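Local coordinates for protein Nrps/pks (Streptomyces albus, PDB 4OPE) that probably elongates the oxazolomycin polyketide chain as a ketosynthase domain of an AT-less type I synthase, by decarboxylative Claisen condensation, at residues A[451-456]-A[496-501]; A[487-492]-A[552-557]; A[467-472]-A[511-516]; A[523-528]-A[544-549]. All blocks are in the same frame, centred on the assembly; numbering follows the deposited sequence.

Contact 1: A[451-456]-A[496-501]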
loop_
_atom_site.group_PDB
_atom_site.type_symbol
_atom_site.label_atom_id
_atom_site.label_comp_id
_atom_site.label_asym_id
_atom_site.label_seq_id
_atom_site.Cartn_x
_atom_site.Cartn_y
_atom_site.Cartn_z
ATOM N N CYS A 451 -26.262 -16.481 -29.386
ATOM C CA CYS A 451 -25.036 -16.629 -28.663
ATOM C C CYS A 451 -23.986 -15.877 -29.423
ATOM O O CYS A 451 -23.629 -16.238 -30.534
ATOM C CB CYS A 451 -24.608 -18.083 -28.603
ATOM S SG CYS A 451 -22.855 -18.365 -28.185
ATOM N N ALA A 452 -23.438 -14.851 -28.815
ATOM C CA ALA A 452 -22.514 -14.012 -29.544
ATOM C C ALA A 452 -21.129 -14.040 -28.856
ATOM O O ALA A 452 -21.010 -13.694 -27.690
ATOM C CB ALA A 452 -23.097 -12.612 -29.604
ATOM N N LEU A 453 -20.110 -14.467 -29.586
ATOM C CA LEU A 453 -18.764 -14.631 -29.053
ATOM C C LEU A 453 -17.831 -13.777 -29.857
ATOM O O LEU A 453 -18.067 -13.572 -31.048
ATOM C CB LEU A 453 -18.277 -16.053 -29.207
ATOM C CG LEU A 453 -19.036 -17.167 -28.504
ATOM C CD1 LEU A 453 -18.329 -18.503 -28.711
ATOM C CD2 LEU A 453 -19.080 -16.902 -27.029
ATOM N N SER A 454 -16.765 -13.284 -29.220
ATOM C CA SER A 454 -15.708 -12.624 -29.946
ATOM C C SER A 454 -14.392 -12.860 -29.289
ATOM O O SER A 454 -14.321 -13.237 -28.127
ATOM C CB SER A 454 -15.949 -11.111 -30.089
ATOM O OG SER A 454 -16.029 -10.435 -28.844
ATOM N N ALA A 455 -13.341 -12.618 -30.042
ATOM C CA ALA A 455 -12.029 -12.751 -29.537
ATOM C C ALA A 455 -11.114 -11.845 -30.356
ATOM O O ALA A 455 -11.496 -11.329 -31.406
ATOM C CB ALA A 455 -11.589 -14.202 -29.607
ATOM N N ARG A 456 -9.901 -11.651 -29.859
ATOM C CA ARG A 456 -8.962 -10.766 -30.512
ATOM C C ARG A 456 -8.411 -11.330 -31.810
ATOM O O ARG A 456 -8.006 -10.558 -32.665
ATOM C CB ARG A 456 -7.811 -10.472 -29.591
ATOM C CG ARG A 456 -7.076 -9.215 -29.944
ATOM C CD ARG A 456 -5.986 -9.022 -28.932
ATOM N NE ARG A 456 -5.027 -8.041 -29.394
ATOM C CZ ARG A 456 -3.928 -8.308 -30.078
ATOM N NH1 ARG A 456 -3.597 -9.555 -30.393
ATOM N NH2 ARG A 456 -3.151 -7.295 -30.422
ATOM N N HIS A 496 -12.801 -10.528 -34.005
ATOM C CA HIS A 496 -13.243 -11.790 -34.665
ATOM C C HIS A 496 -14.532 -12.293 -34.078
ATOM O O HIS A 496 -14.639 -12.452 -32.885
ATOM C CB HIS A 496 -12.173 -12.867 -34.601
ATOM C CG HIS A 496 -10.978 -12.527 -35.407
ATOM N ND1 HIS A 496 -10.565 -13.291 -36.476
ATOM C CD2 HIS A 496 -10.188 -11.425 -35.396
ATOM C CE1 HIS A 496 -9.552 -12.687 -37.076
ATOM N NE2 HIS A 496 -9.292 -11.560 -36.430
ATOM N N ARG A 497 -15.524 -12.556 -34.909
ATOM C CA ARG A 497 -16.889 -12.760 -34.424
ATOM C C ARG A 497 -17.385 -14.129 -34.750
ATOM O O ARG A 497 -17.098 -14.678 -35.815
ATOM C CB ARG A 497 -17.830 -11.727 -35.050
ATOM C CG ARG A 497 -17.429 -10.269 -34.803
ATOM C CD ARG A 497 -17.997 -9.811 -33.494
ATOM N NE ARG A 497 -17.445 -8.549 -33.076
ATOM C CZ ARG A 497 -18.127 -7.428 -32.879
ATOM N NH1 ARG A 497 -19.437 -7.338 -33.039
ATOM N NH2 ARG A 497 -17.469 -6.376 -32.471
ATOM N N LEU A 498 -18.146 -14.672 -33.821
ATOM C CA LEU A 498 -18.944 -15.884 -34.049
ATOM C C LEU A 498 -20.381 -15.698 -33.476
ATOM O O LEU A 498 -20.553 -15.073 -32.457
ATOM C CB LEU A 498 -18.249 -17.093 -33.446
ATOM C CG LEU A 498 -18.934 -18.414 -33.710
ATOM C CD1 LEU A 498 -17.909 -19.530 -33.735
ATOM C CD2 LEU A 498 -19.975 -18.739 -32.665
ATOM N N ALA A 499 -21.404 -16.230 -34.138
ATOM C CA ALA A 499 -22.748 -16.209 -33.571
ATOM C C ALA A 499 -23.569 -17.414 -33.939
ATOM O O ALA A 499 -23.412 -18.002 -35.028
ATOM C CB ALA A 499 -23.484 -14.960 -33.995
ATOM N N VAL A 500 -24.463 -17.773 -33.035
ATOM C CA VAL A 500 -25.365 -18.881 -33.254
ATOM C C VAL A 500 -26.717 -18.503 -32.715
ATOM O O VAL A 500 -26.847 -17.846 -31.674
ATOM C CB VAL A 500 -24.925 -20.135 -32.499
ATOM C CG1 VAL A 500 -25.596 -21.351 -33.079
ATOM C CG2 VAL A 500 -23.412 -20.295 -32.573
ATOM N N VAL A 501 -27.736 -18.915 -33.443
ATOM C CA VAL A 501 -29.103 -18.841 -32.975
ATOM C C VAL A 501 -29.428 -20.161 -32.352
ATOM O O VAL A 501 -29.083 -21.192 -32.911
ATOM C CB VAL A 501 -30.061 -18.578 -34.110
ATOM C CG1 VAL A 501 -31.434 -18.295 -33.530
ATOM C CG2 VAL A 501 -29.557 -17.389 -34.905
#
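The imidazole of His-496 lies obliquely to the backbone end of strand 451-455, its CD2 3.6 Å from Arg-456 O, with Ala-455 O also near the ring. The guanidinium of Arg-497 is likewise skewed relative to Ser-454; nearer the backbone, Arg-497 CD packs 4.2 Å from Ser-454 CB. A bend at chi2 (-86°) folds this arginine back, and its polar end is engaged outside the pair of strands: NE bonds to Met-494 O, NH1 to Trp-548 O, and Trp-548 adds a cation-pi contact. Ser-454 OG pairs with Met-494 N.

The backbones run antiparallel at 165° and share three hydrogen-bonded pairs. Cys-451 N reaches Val-500 O at 2.7 Å, and Val-500 N returns to Cys-451 O at 3.1 Å. Leu-453 N reaches Leu-498 O at 3.0 Å in an almost straight bond (178°). Ala-455 and His-496 close the third pair. Leu-453 O takes both Leu-498 N and the indole NE1 of Trp-548, so two donors grip this carbonyl.

Cys-451, Leu-453, Leu-498 and Val-500 project to one face, where Leu-453 CD1 meets Leu-498 CD2 at 4.3 Å and helices 458-473 and 505-516 pack. Ala-452, Ser-454, Arg-497 and Ala-499 occupy the other, under helix 541-550. Ala-452 and Ala-499 touch Trp-548 there, their small side chains consistent with the indole lying close to the strands. A three-stranded antiparallel sheet with helices on both faces is consistent with the linker subdomain that follows the ketosynthase core in type I polyketide synthases.

Contact 2: A[487-492]-A[552-557]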
loop_
_atom_site.group_PDB
_atom_site.type_symbol
_atom_site.label_atom_id
_atom_site.label_comp_id
_atom_site.label_asym_id
_atom_site.label_seq_id
_atom_site.Cartn_x
_atom_site.Cartn_y
_atom_site.Cartn_z
ATOM N N THR A 487 -25.360 -13.030 -20.681
ATOM C CA THR A 487 -24.070 -12.856 -20.080
ATOM C C THR A 487 -23.017 -12.499 -21.119
ATOM O O THR A 487 -22.232 -11.557 -20.933
ATOM C CB THR A 487 -23.675 -14.125 -19.309
ATOM O OG1 THR A 487 -24.523 -14.244 -18.142
ATOM C CG2 THR A 487 -22.213 -14.092 -18.901
ATOM N N LEU A 488 -23.038 -13.210 -22.232
ATOM C CA LEU A 488 -22.065 -13.010 -23.288
ATOM C C LEU A 488 -22.195 -11.654 -23.946
ATOM O O LEU A 488 -21.212 -11.065 -24.376
ATOM C CB LEU A 488 -22.196 -14.106 -24.333
ATOM C CG LEU A 488 -21.747 -15.480 -23.809
ATOM C CD1 LEU A 488 -22.279 -16.584 -24.701
ATOM C CD2 LEU A 488 -20.233 -15.563 -23.659
ATOM N N LEU A 489 -23.409 -11.132 -23.968
ATOM C CA LEU A 489 -23.640 -9.817 -24.541
ATOM C C LEU A 489 -23.196 -8.671 -23.627
ATOM O O LEU A 489 -23.224 -7.500 -24.043
ATOM C CB LEU A 489 -25.097 -9.649 -24.917
ATOM C CG LEU A 489 -25.525 -10.626 -26.011
ATOM C CD1 LEU A 489 -27.033 -10.564 -26.238
ATOM C CD2 LEU A 489 -24.744 -10.299 -27.281
ATOM N N THR A 490 -22.756 -8.975 -22.420
ATOM C CA THR A 490 -22.173 -7.918 -21.611
ATOM C C THR A 490 -20.674 -7.830 -21.827
ATOM O O THR A 490 -20.023 -6.889 -21.358
ATOM C CB THR A 490 -22.391 -8.168 -20.131
ATOM O OG1 THR A 490 -21.522 -9.243 -19.712
ATOM C CG2 THR A 490 -23.844 -8.490 -19.890
ATOM N N ARG A 491 -20.125 -8.797 -22.542
ATOM C CA ARG A 491 -18.703 -8.818 -22.736
ATOM C C ARG A 491 -18.216 -7.893 -23.814
ATOM O O ARG A 491 -18.838 -7.726 -24.843
ATOM C CB ARG A 491 -18.253 -10.244 -23.050
ATOM C CG ARG A 491 -18.344 -11.123 -21.817
ATOM C CD ARG A 491 -17.648 -12.448 -22.035
ATOM N NE ARG A 491 -17.820 -13.271 -20.857
ATOM C CZ ARG A 491 -17.204 -14.414 -20.648
ATOM N NH1 ARG A 491 -16.356 -14.919 -21.573
ATOM N NH2 ARG A 491 -17.469 -15.051 -19.519
ATOM N N GLU A 492 -17.039 -7.344 -23.621
ATOM C CA GLU A 492 -16.506 -6.374 -24.556
ATOM C C GLU A 492 -16.332 -7.011 -25.946
ATOM O O GLU A 492 -15.769 -8.102 -26.075
ATOM C CB GLU A 492 -15.205 -5.845 -24.039
ATOM C CG GLU A 492 -14.560 -4.892 -24.979
ATOM C CD GLU A 492 -13.275 -4.330 -24.424
ATOM O OE1 GLU A 492 -13.239 -3.899 -23.222
ATOM O OE2 GLU A 492 -12.323 -4.306 -25.236
ATOM N N ALA A 552 -21.428 -5.251 -35.380
ATOM C CA ALA A 552 -22.331 -4.354 -34.675
ATOM C C ALA A 552 -22.582 -4.832 -33.266
ATOM O O ALA A 552 -22.724 -6.027 -33.036
ATOM C CB ALA A 552 -23.666 -4.253 -35.408
ATOM N N PRO A 553 -22.681 -3.901 -32.314
ATOM C CA PRO A 553 -22.932 -4.368 -30.954
ATOM C C PRO A 553 -24.367 -4.760 -30.826
ATOM O O PRO A 553 -25.177 -4.163 -31.440
ATOM C CB PRO A 553 -22.689 -3.125 -30.082
ATOM C CG PRO A 553 -22.833 -1.940 -31.009
ATOM C CD PRO A 553 -22.549 -2.433 -32.412
ATOM N N VAL A 554 -24.656 -5.723 -29.971
ATOM C CA VAL A 554 -25.997 -6.062 -29.601
ATOM C C VAL A 554 -26.152 -5.885 -28.078
ATOM O O VAL A 554 -25.323 -6.328 -27.303
ATOM C CB VAL A 554 -26.252 -7.519 -30.016
ATOM C CG1 VAL A 554 -27.515 -8.048 -29.343
ATOM C CG2 VAL A 554 -26.297 -7.639 -31.541
ATOM N N ALA A 555 -27.216 -5.228 -27.649
ATOM C CA ALA A 555 -27.447 -4.986 -26.231
ATOM C C ALA A 555 -27.981 -6.231 -25.580
ATOM O O ALA A 555 -28.812 -6.950 -26.178
ATOM C CB ALA A 555 -28.457 -3.867 -26.048
ATOM N N ALA A 556 -27.519 -6.481 -24.357
ATOM C CA ALA A 556 -28.135 -7.502 -23.485
ATOM C C ALA A 556 -29.451 -6.942 -22.924
ATOM O O ALA A 556 -29.537 -5.747 -22.569
ATOM C CB ALA A 556 -27.199 -7.904 -22.340
ATOM N N PRO A 557 -30.485 -7.793 -22.874
ATOM C CA PRO A 557 -31.774 -7.359 -22.326
ATOM C C PRO A 557 -31.710 -6.928 -20.856
ATOM O O PRO A 557 -31.054 -7.560 -20.046
ATOM C CB PRO A 557 -32.672 -8.595 -22.503
ATOM C CG PRO A 557 -32.071 -9.340 -23.648
ATOM C CD PRO A 557 -30.587 -9.084 -23.588
#
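Leu-489 turns CG opposite its own carbonyl carbon (chi1 -64°), and Val-554 swings CG1 to the far side from its backbone N (chi1 166°); together these settings bring the leucine fork onto the valine methyl. The site is a type I beta turn, Leu-488 to Arg-491, continuing from helix 481-488, with the irregular chain 552-557 laid across it. The two side chains cross at a slant: Leu-489 CD1 is 4.0 Å from Val-554 CG1, while its other methyl, CD2, lies over the backbone at 4.0 Å from Val-554 O. Closer to the main chain, Leu-489 CB meets Ala-556 CB at 3.8 Å, the nearest carbon pair of the contact.

On its inner side Leu-489 also touches Ala-452 of strand 449-455, so it sits between the sheet and the loop. An alanine here would keep the CB contact but would probably leave Val-554 CG1 without the leucine methyls it packs on and open a gap between the loop and the sheet. No polar bond joins the two segments. Ala-555 O is instead held by Arg-539 within the surrounding chain.

Thr-490 extends the patch by one methyl, CG2 lying 4.2 Å from Ala-556 CB. Its hydroxyl points back to the helical residue just before the turn, where Thr-487 O receives two bonds, one from Thr-490 N at 3.0 Å and one from Thr-490 OG1 at 2.7 Å.

Contact 3: A[467-472]-A[511-516]; sequences RTAEFL and ALEDHL
Ala-469 and Leu-512 meet where helices 458-473 and 505-516 come nearest within these segments, Ala-469 CB lying 3.9 Å from Leu-512 CB. Ala-469 has the largest surface buried here, Leu-512 the next and Glu-513 the third. The axes of 467-472 and 511-516 approach to 9.4 Å and run at 142°, roughly antiparallel; the small methyl of Ala-469, pointing toward the other helix, is compatible with a fairly close approach.

Leu-512 reaches past the alanine with its branched end. Its CD1 lies 4.0 Å from Thr-468 CG2 and 4.2 Å from Leu-472 CD1, so one methyl touches two residues a turn apart. The threonine side chain crosses the leucine at a slant. At chi1 -63° its CG2 is presented to Leu-512 while OG1 turns back to bond His-464 O, one turn earlier. On the sheet side, Leu-512 also rests on Leu-498 and Val-500 of strand 496-502, tying the interhelical seam to the sheet. Both helices lie on one face of this three-stranded antiparallel sheet, consistent with the subdomain that flanks the ketosynthase core.

Glu-513 gives only its aliphatic stem to this seam: CG lies 4.1 Å from Ala-469 CB. The extended chain carries the carboxylate onward to Arg-473, with which OE2 forms a salt bridge.

The interface itself is therefore wholly apolar. Its fit depends on methyl and methylene shapes, the polar threonine is satisfied inside its own helix, and the one charged residue that touches across the contact has its charge met at the end of helix 458-473, beyond the apolar seam.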
loop_
_atom_site.group_PDB
_atom_site.type_symbol
_atom_site.label_atom_id
_atom_site.label_comp_id
_atom_site.label_asym_id
_atom_site.label_seq_id
_atom_site.Cartn_x
_atom_site.Cartn_y
_atom_site.Cartn_z
ATOM N N ARG A 467 -14.082 -23.836 -25.207
ATOM C CA ARG A 467 -14.267 -23.787 -23.766
ATOM C C ARG A 467 -15.730 -23.625 -23.437
ATOM O O ARG A 467 -16.223 -24.206 -22.485
ATOM C CB ARG A 467 -13.481 -22.636 -23.190
ATOM C CG ARG A 467 -11.992 -22.887 -23.116
ATOM C CD ARG A 467 -11.168 -21.608 -23.115
ATOM N NE ARG A 467 -11.600 -20.650 -22.100
ATOM C CZ ARG A 467 -11.305 -20.734 -20.788
ATOM N NH1 ARG A 467 -11.758 -19.784 -19.960
ATOM N NH2 ARG A 467 -10.559 -21.736 -20.300
ATOM N N THR A 468 -16.424 -22.831 -24.244
ATOM C CA THR A 468 -17.827 -22.564 -24.036
ATOM C C THR A 468 -18.711 -23.810 -24.281
ATOM O O THR A 468 -19.584 -24.175 -23.459
ATOM C CB THR A 468 -18.272 -21.388 -24.950
ATOM O OG1 THR A 468 -17.564 -20.190 -24.574
ATOM C CG2 THR A 468 -19.780 -21.150 -24.837
ATOM N N ALA A 469 -18.510 -24.473 -25.417
ATOM C CA ALA A 469 -19.198 -25.736 -25.622
ATOM C C ALA A 469 -18.921 -26.704 -24.501
ATOM O O ALA A 469 -19.806 -27.423 -24.074
ATOM C CB ALA A 469 -18.778 -26.372 -26.923
ATOM N N GLU A 470 -17.695 -26.752 -24.023
ATOM C CA GLU A 470 -17.365 -27.727 -23.001
ATOM C C GLU A 470 -18.077 -27.418 -21.678
ATOM O O GLU A 470 -18.565 -28.314 -20.991
ATOM C CB GLU A 470 -15.858 -27.801 -22.830
ATOM C CG GLU A 470 -15.401 -28.771 -21.757
ATOM C CD GLU A 470 -13.924 -28.584 -21.387
ATOM O OE1 GLU A 470 -13.482 -27.405 -21.186
ATOM O OE2 GLU A 470 -13.211 -29.620 -21.299
ATOM N N PHE A 471 -18.160 -26.151 -21.340
ATOM C CA PHE A 471 -18.874 -25.729 -20.172
ATOM C C PHE A 471 -20.345 -26.066 -20.263
ATOM O O PHE A 471 -20.963 -26.429 -19.257
ATOM C CB PHE A 471 -18.727 -24.216 -20.007
ATOM C CG PHE A 471 -19.551 -23.654 -18.919
ATOM C CD1 PHE A 471 -19.157 -23.807 -17.606
ATOM C CD2 PHE A 471 -20.728 -23.010 -19.191
ATOM C CE1 PHE A 471 -19.916 -23.297 -16.571
ATOM C CE2 PHE A 471 -21.507 -22.491 -18.160
ATOM C CZ PHE A 471 -21.088 -22.622 -16.850
ATOM N N LEU A 472 -20.912 -25.894 -21.462
ATOM C CA LEU A 472 -22.344 -26.108 -21.715
ATOM C C LEU A 472 -22.747 -27.568 -21.699
ATOM O O LEU A 472 -23.889 -27.874 -21.442
ATOM C CB LEU A 472 -22.722 -25.528 -23.074
ATOM C CG LEU A 472 -22.672 -24.005 -23.265
ATOM C CD1 LEU A 472 -22.913 -23.689 -24.724
ATOM C CD2 LEU A 472 -23.684 -23.259 -22.411
ATOM N N ALA A 511 -24.127 -26.997 -31.984
ATOM C CA ALA A 511 -23.725 -26.169 -33.083
ATOM C C ALA A 511 -22.262 -25.792 -32.962
ATOM O O ALA A 511 -21.537 -25.800 -33.949
ATOM C CB ALA A 511 -24.579 -24.911 -33.160
ATOM N N LEU A 512 -21.848 -25.413 -31.754
ATOM C CA LEU A 512 -20.463 -25.055 -31.483
ATOM C C LEU A 512 -19.551 -26.248 -31.751
ATOM O O LEU A 512 -18.532 -26.120 -32.359
ATOM C CB LEU A 512 -20.310 -24.562 -30.041
ATOM C CG LEU A 512 -21.152 -23.337 -29.683
ATOM C CD1 LEU A 512 -20.814 -22.869 -28.301
ATOM C CD2 LEU A 512 -20.992 -22.160 -30.612
ATOM N N GLU A 513 -19.937 -27.434 -31.348
ATOM C CA GLU A 513 -19.097 -28.613 -31.637
ATOM C C GLU A 513 -18.996 -28.864 -33.157
ATOM O O GLU A 513 -17.916 -29.095 -33.674
ATOM C CB GLU A 513 -19.605 -29.828 -30.860
ATOM C CG GLU A 513 -19.453 -29.601 -29.366
ATOM C CD GLU A 513 -19.810 -30.799 -28.494
ATOM O OE1 GLU A 513 -20.148 -31.906 -29.031
ATOM O OE2 GLU A 513 -19.754 -30.613 -27.236
ATOM N N ASP A 514 -20.109 -28.727 -33.875
ATOM C CA ASP A 514 -20.097 -28.863 -35.326
ATOM C C ASP A 514 -19.111 -27.875 -35.929
ATOM O O ASP A 514 -18.332 -28.221 -36.788
ATOM C CB ASP A 514 -21.496 -28.647 -35.924
ATOM C CG ASP A 514 -22.437 -29.823 -35.671
ATOM O OD1 ASP A 514 -21.955 -30.926 -35.395
ATOM O OD2 ASP A 514 -23.677 -29.660 -35.743
ATOM N N HIS A 515 -19.124 -26.643 -35.458
ATOM C CA HIS A 515 -18.308 -25.615 -36.069
ATOM C C HIS A 515 -16.864 -25.990 -35.839
ATOM O O HIS A 515 -16.059 -25.846 -36.733
ATOM C CB HIS A 515 -18.655 -24.229 -35.495
ATOM C CG HIS A 515 -17.752 -23.124 -35.958
ATOM N ND1 HIS A 515 -16.575 -22.799 -35.316
ATOM C CD2 HIS A 515 -17.856 -22.265 -37.000
ATOM C CE1 HIS A 515 -15.995 -21.787 -35.937
ATOM N NE2 HIS A 515 -16.756 -21.440 -36.959
ATOM N N LEU A 516 -16.554 -26.514 -34.651
ATOM C CA LEU A 516 -15.170 -26.895 -34.298
ATOM C C LEU A 516 -14.654 -28.078 -35.121
ATOM O O LEU A 516 -13.460 -28.191 -35.364
ATOM C CB LEU A 516 -15.024 -27.196 -32.781
ATOM C CG LEU A 516 -15.359 -26.001 -31.873
ATOM C CD1 LEU A 516 -15.447 -26.371 -30.411
ATOM C CD2 LEU A 516 -14.400 -24.840 -32.074
#

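Contact 4: A[523-528]-A[544-549]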
loop_
_atom_site.group_PDB
_atom_site.type_symbol
_atom_site.label_atom_id
_atom_site.label_comp_id
_atom_site.label_asym_id
_atom_site.label_seq_id
_atom_site.Cartn_x
_atom_site.Cartn_y
_atom_site.Cartn_z
ATOM N N ARG A 523 -26.498 -22.833 -38.796
ATOM C CA ARG A 523 -26.751 -22.023 -37.616
ATOM C C ARG A 523 -25.566 -21.205 -37.101
ATOM O O ARG A 523 -25.798 -20.296 -36.333
ATOM C CB ARG A 523 -27.279 -22.861 -36.466
ATOM C CG ARG A 523 -28.565 -23.574 -36.771
ATOM C CD ARG A 523 -28.716 -24.753 -35.834
ATOM N NE ARG A 523 -28.842 -24.243 -34.486
ATOM C CZ ARG A 523 -28.575 -24.911 -33.380
ATOM N NH1 ARG A 523 -28.182 -26.177 -33.411
ATOM N NH2 ARG A 523 -28.709 -24.279 -32.224
ATOM N N VAL A 524 -24.340 -21.489 -37.537
ATOM C CA VAL A 524 -23.182 -20.736 -37.096
ATOM C C VAL A 524 -22.688 -19.698 -38.101
ATOM O O VAL A 524 -22.326 -20.049 -39.212
ATOM C CB VAL A 524 -22.028 -21.682 -36.796
ATOM C CG1 VAL A 524 -20.847 -20.892 -36.319
ATOM C CG2 VAL A 524 -22.431 -22.665 -35.715
ATOM N N LEU A 525 -22.647 -18.427 -37.715
ATOM C CA LEU A 525 -22.120 -17.395 -38.598
ATOM C C LEU A 525 -20.783 -16.881 -38.055
ATOM O O LEU A 525 -20.585 -16.821 -36.869
ATOM C CB LEU A 525 -23.085 -16.227 -38.703
ATOM C CG LEU A 525 -24.575 -16.525 -38.885
ATOM C CD1 LEU A 525 -25.408 -15.240 -38.822
ATOM C CD2 LEU A 525 -24.821 -17.264 -40.186
ATOM N N THR A 526 -19.870 -16.502 -38.935
ATOM C CA THR A 526 -18.606 -15.989 -38.507
ATOM C C THR A 526 -18.240 -14.797 -39.356
ATOM O O THR A 526 -18.657 -14.693 -40.488
ATOM C CB THR A 526 -17.450 -17.016 -38.595
ATOM O OG1 THR A 526 -17.149 -17.259 -39.962
ATOM C CG2 THR A 526 -17.791 -18.317 -37.927
ATOM N N GLY A 527 -17.445 -13.893 -38.804
ATOM C CA GLY A 527 -16.947 -12.797 -39.597
ATOM C C GLY A 527 -15.998 -11.948 -38.815
ATOM O O GLY A 527 -15.742 -12.213 -37.666
ATOM N N THR A 528 -15.446 -10.947 -39.454
ATOM C CA THR A 528 -14.603 -10.001 -38.759
ATOM C C THR A 528 -15.338 -8.686 -38.743
ATOM O O THR A 528 -16.024 -8.334 -39.698
ATOM C CB THR A 528 -13.233 -9.887 -39.433
ATOM O OG1 THR A 528 -12.511 -11.091 -39.168
ATOM C CG2 THR A 528 -12.448 -8.747 -38.831
ATOM N N LEU A 544 -30.142 -10.331 -35.044
ATOM C CA LEU A 544 -29.106 -10.032 -34.050
ATOM C C LEU A 544 -27.823 -10.745 -34.358
ATOM O O LEU A 544 -26.756 -10.132 -34.388
ATOM C CB LEU A 544 -29.575 -10.402 -32.642
ATOM C CG LEU A 544 -30.834 -9.622 -32.175
ATOM C CD1 LEU A 544 -31.214 -9.958 -30.742
ATOM C CD2 LEU A 544 -30.631 -8.132 -32.324
ATOM N N ALA A 545 -27.939 -12.033 -34.614
ATOM C CA ALA A 545 -26.821 -12.818 -35.073
ATOM C C ALA A 545 -26.127 -12.191 -36.255
ATOM O O ALA A 545 -24.935 -12.052 -36.267
ATOM C CB ALA A 545 -27.296 -14.207 -35.434
ATOM N N GLU A 546 -26.858 -11.812 -37.277
ATOM C CA GLU A 546 -26.197 -11.279 -38.487
ATOM C C GLU A 546 -25.464 -9.946 -38.228
ATOM O O GLU A 546 -24.432 -9.655 -38.819
ATOM C CB GLU A 546 -27.210 -11.159 -39.643
ATOM C CG GLU A 546 -27.622 -12.515 -40.263
ATOM C CD GLU A 546 -28.741 -12.403 -41.329
ATOM O OE1 GLU A 546 -29.669 -11.574 -41.151
ATOM O OE2 GLU A 546 -28.705 -13.137 -42.356
ATOM N N ALA A 547 -26.007 -9.137 -37.338
ATOM C CA ALA A 547 -25.433 -7.846 -37.037
ATOM C C ALA A 547 -24.145 -7.992 -36.260
ATOM O O ALA A 547 -23.192 -7.319 -36.537
ATOM C CB ALA A 547 -26.441 -7.016 -36.252
ATOM N N TRP A 548 -24.139 -8.892 -35.280
ATOM C CA TRP A 548 -22.978 -9.208 -34.510
ATOM C C TRP A 548 -21.819 -9.634 -35.363
ATOM O O TRP A 548 -20.699 -9.150 -35.193
ATOM C CB TRP A 548 -23.318 -10.318 -33.524
ATOM C CG TRP A 548 -22.176 -10.706 -32.632
ATOM C CD1 TRP A 548 -21.430 -11.882 -32.675
ATOM C CD2 TRP A 548 -21.637 -9.925 -31.602
ATOM N NE1 TRP A 548 -20.473 -11.845 -31.711
ATOM C CE2 TRP A 548 -20.581 -10.653 -31.036
ATOM C CE3 TRP A 548 -21.946 -8.673 -31.092
ATOM C CZ2 TRP A 548 -19.831 -10.165 -29.978
ATOM C CZ3 TRP A 548 -21.197 -8.171 -30.036
ATOM C CH2 TRP A 548 -20.152 -8.918 -29.493
ATOM N N VAL A 549 -22.062 -10.561 -36.268
ATOM C CA VAL A 549 -21.032 -10.988 -37.213
ATOM C C VAL A 549 -20.512 -9.871 -38.139
ATOM O O VAL A 549 -19.306 -9.842 -38.454
ATOM C CB VAL A 549 -21.512 -12.231 -37.988
ATOM C CG1 VAL A 549 -20.570 -12.596 -39.108
ATOM C CG2 VAL A 549 -21.610 -13.386 -36.991
#
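Apolar packing between Leu-525 and Val-549 carries most of this contact, with Leu-525 CB 3.6 Å from Val-549 CG2. Further out, Leu-525 CD1 settles over the helix surface, 4.0 Å from Ala-545 CB and 3.8 Å from Glu-546 CG. With the glutamate it meets the methylene at a slant, and the carboxylate chain runs on beyond it. Leu-525 CG lies opposite its carbonyl carbon (chi1 -44°), which sends the fork toward the first of these helix turns while CB stays with Val-549 in the next.

A second kind of contact is side chain against backbone. The two methyls of Val-549 spread along one face of the strand: CG2 lies beside Leu-525 O at 3.6 Å, and CG1 beside the peptide that joins Thr-526 to Gly-527, 3.4 Å from Gly-527 N. Gly-527 has no side chain, and the valine lies directly against its backbone. With Val-549 cut back to an alanine, Leu-525 is likely to lose its closest partner and the peptide at Gly-527 its cover.

Backbone hydrogen bonds run sidelong within the sheet. Leu-525 pairs with Ala-499 and Gly-527 with Arg-497, which places 524-528 as an outer strand of the three-stranded sheet. Helix 544-549 runs in nearly the same direction as the strand (26°), its axis 8.0 Å off, and Trp-548 faces inward to Leu-453 O and Arg-497.

The strand is thus fixed edgewise by the sheet and covered on one face by aliphatic groups; between these two segments the hold is by shape, while the helix's polar bonds go to the inner strands through Trp-548.

Contacts 1 and 3 are buried, whereas contacts 2 and 4 lie at the surface of the same subdomain. Contact 1 is mostly backbone hydrogen bonding inside the sheet, and the other three depend on aliphatic packing. Strand 496-502 connects contacts 1 and 4, since 524-528 pairs with its far edge, and Trp-548, from the helix of contact 4, bonds back to contact 1. Contact 3 covers one face of the sheet; the helix of contact 4 covers the other, with contact 2 beside it. Along the chain, contact 4 is nested within the loop that contact 2 closes, while contacts 2 and 3 do not touch, about 5 Å apart at their nearest atoms.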